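Long-range contact in ABC transporter ATP-binding/permease protein Rv1747 (Mycobacterium tuberculosis, PDB 6CCD), which moves an unknown substrate across the membrane using ATP and is required for virulence, this chain being its first phosphothreonine-binding FHA domain: residues R46-L51 with N63-G68. Sequence-based numbering, arbitrary orientation.
Sequences RAHLLL and NGSLNG. With SO4 (sulfate ion), chain B.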
loop_
_atom_site.group_PDB
_atom_site.type_symbol
_atom_site.label_atom_id
_atom_site.label_comp_id
_atom_site.label_asym_id
_atom_site.label_seq_id
_atom_site.Cartn_x
_atom_site.Cartn_y
_atom_site.Cartn_z
ATOM N N ARG A 46 -12.484 -1.458 -3.337
ATOM C CA ARG A 46 -12.468 -2.637 -2.466
ATOM C C ARG A 46 -11.110 -3.324 -2.443
ATOM O O ARG A 46 -10.609 -3.681 -1.377
ATOM C CB ARG A 46 -13.570 -3.601 -2.890
ATOM C CG ARG A 46 -14.956 -3.016 -2.554
ATOM C CD ARG A 46 -16.091 -3.937 -2.888
ATOM N NE ARG A 46 -16.117 -5.136 -2.057
ATOM C CZ ARG A 46 -17.179 -5.929 -1.965
ATOM N NH1 ARG A 46 -18.282 -5.620 -2.634
ATOM N NH2 ARG A 46 -17.146 -7.018 -1.210
ATOM N N ALA A 47 -10.503 -3.494 -3.613
ATOM C CA ALA A 47 -9.124 -3.989 -3.685
ATOM C C ALA A 47 -8.308 -2.912 -4.377
ATOM O O ALA A 47 -8.110 -2.962 -5.582
ATOM C CB ALA A 47 -9.040 -5.313 -4.439
ATOM N N HIS A 48 -7.866 -1.927 -3.602
ATOM C CA HIS A 48 -7.325 -0.685 -4.141
ATOM C C HIS A 48 -5.850 -0.813 -4.551
ATOM O O HIS A 48 -5.458 -0.398 -5.653
ATOM C CB HIS A 48 -7.511 0.432 -3.086
ATOM C CG HIS A 48 -7.324 1.816 -3.616
ATOM N ND1 HIS A 48 -8.384 2.642 -3.928
ATOM C CD2 HIS A 48 -6.201 2.526 -3.891
ATOM C CE1 HIS A 48 -7.926 3.802 -4.368
ATOM N NE2 HIS A 48 -6.603 3.758 -4.361
ATOM N N LEU A 49 -5.035 -1.375 -3.660
ATOM C CA LEU A 49 -3.624 -1.641 -3.941
ATOM C C LEU A 49 -3.282 -3.109 -3.777
ATOM O O LEU A 49 -3.870 -3.788 -2.937
ATOM C CB LEU A 49 -2.711 -0.863 -2.996
ATOM C CG LEU A 49 -2.803 0.648 -2.915
ATOM C CD1 LEU A 49 -1.727 1.105 -1.950
ATOM C CD2 LEU A 49 -2.602 1.282 -4.312
ATOM N N LEU A 50 -2.299 -3.575 -4.545
ATOM C CA LEU A 50 -1.616 -4.830 -4.241
ATOM C C LEU A 50 -0.220 -4.505 -3.763
ATOM O O LEU A 50 0.482 -3.723 -4.403
ATOM C CB LEU A 50 -1.559 -5.743 -5.470
ATOM C CG LEU A 50 -2.942 -6.118 -6.005
ATOM C CD1 LEU A 50 -2.808 -6.949 -7.273
ATOM C CD2 LEU A 50 -3.724 -6.873 -4.934
ATOM N N LEU A 51 0.200 -5.100 -2.651
ATOM C CA LEU A 51 1.594 -4.968 -2.223
ATOM C C LEU A 51 2.301 -6.290 -2.457
ATOM O O LEU A 51 1.744 -7.334 -2.158
ATOM C CB LEU A 51 1.698 -4.582 -0.742
ATOM C CG LEU A 51 0.737 -3.489 -0.269
ATOM C CD1 LEU A 51 0.910 -3.224 1.229
ATOM C CD2 LEU A 51 0.959 -2.197 -1.074
ATOM N N ASN A 63 -4.266 -1.156 -8.213
ATOM C CA ASN A 63 -4.982 -2.301 -8.778
ATOM C C ASN A 63 -6.185 -1.847 -9.600
ATOM O O ASN A 63 -7.317 -2.292 -9.373
ATOM C CB ASN A 63 -5.425 -3.238 -7.643
ATOM C CG ASN A 63 -5.997 -4.557 -8.130
ATOM O OD1 ASN A 63 -5.543 -5.131 -9.120
ATOM N ND2 ASN A 63 -7.011 -5.044 -7.421
ATOM N N GLY A 64 -5.932 -0.954 -10.550
ATOM C CA GLY A 64 -6.988 -0.385 -11.371
ATOM C C GLY A 64 -8.057 0.288 -10.535
ATOM O O GLY A 64 -9.246 0.176 -10.822
ATOM N N SER A 65 -7.637 0.983 -9.483
ATOM C CA SER A 65 -8.577 1.689 -8.619
ATOM C C SER A 65 -9.190 2.883 -9.329
ATOM O O SER A 65 -8.611 3.424 -10.270
ATOM C CB SER A 65 -7.878 2.166 -7.350
ATOM O OG SER A 65 -6.962 3.209 -7.649
ATOM N N LEU A 66 -10.347 3.325 -8.860
ATOM C CA LEU A 66 -10.952 4.534 -9.408
ATOM C C LEU A 66 -10.130 5.777 -9.090
ATOM O O LEU A 66 -9.866 6.598 -9.966
ATOM C CB LEU A 66 -12.381 4.706 -8.878
ATOM C CG LEU A 66 -13.162 5.945 -9.336
ATOM C CD1 LEU A 66 -13.380 5.925 -10.839
ATOM C CD2 LEU A 66 -14.502 6.044 -8.592
ATOM N N ASN A 67 -9.722 5.924 -7.835
ATOM C CA ASN A 67 -9.199 7.207 -7.380
ATOM C C ASN A 67 -7.690 7.247 -7.127
ATOM O O ASN A 67 -7.148 8.285 -6.759
ATOM C CB ASN A 67 -9.980 7.634 -6.131
ATOM C CG ASN A 67 -11.425 8.029 -6.469
ATOM O OD1 ASN A 67 -11.665 8.723 -7.458
ATOM N ND2 ASN A 67 -12.382 7.573 -5.668
ATOM N N GLY A 68 -7.012 6.124 -7.337
ATOM C CA GLY A 68 -5.570 6.154 -7.510
ATOM C C GLY A 68 -4.643 6.114 -6.314
ATOM O O GLY A 68 -5.062 5.926 -5.167
HETATM S S SO4 B . -15.284 -0.704 -5.763
HETATM O O1 SO4 B . -14.327 -1.776 -6.013
HETATM O O2 SO4 B . -15.241 0.238 -6.884
HETATM O O3 SO4 B . -16.648 -1.217 -5.592
HETATM O O4 SO4 B . -14.902 -0.017 -4.539
HETATM O O HOH W 1 -9.842 -1.414 -7.810
#
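H48, just before strand 49-54, reaches to the loop 63-68 and joins the two with its ring. Its CB leaves the backbone heading away from that loop. CG stands anti to the backbone N (chi1 -165°), which swings the ring back to S65. S65 CB sits over the ring centre, nearest CE1 and ND1, 3.5 Å from the centroid, in a CH-pi contact. At one edge ND1 is hydrogen-bonded to the backbone N of S45. At the tip NE2 donates to G68 O at 2.8 Å. This bond is nearly straight (174°), and the oxygen lies in the ring plane, although NE2 stands above the carbonyl plane of G68. The two nitrogens thus fix the rotation of this buried ring.

S65 OG has its own bonds. It accepts from G68 N (2.9 Å), closing an ST motif, and it is hydrogen-bonded to D62 OD1.

N63 makes the second junction. Its backbone N donates to H48 O at 2.9 Å, and its ND2 donates to A47 O at 3.0 Å, with that oxygen close to the amide plane. L50 CD1 packs against N63 OD1 on the other branch of the amide. A water lies within hydrogen-bonding distance of A47 O and N63 O.

Earlier in the chain, R46 N donates to sulfate O1 (3.3 Å), and R31 NH1 binds the same ion. The H48 bond to G68 O ties two FHA hallmarks, S-x-x-H (S45 to H48) and S-x-N-G (S65 to G68). The sulfate, probably from the crystallisation liquor, lies where a phosphothreonine phosphate probably binds, as in other FHA domains.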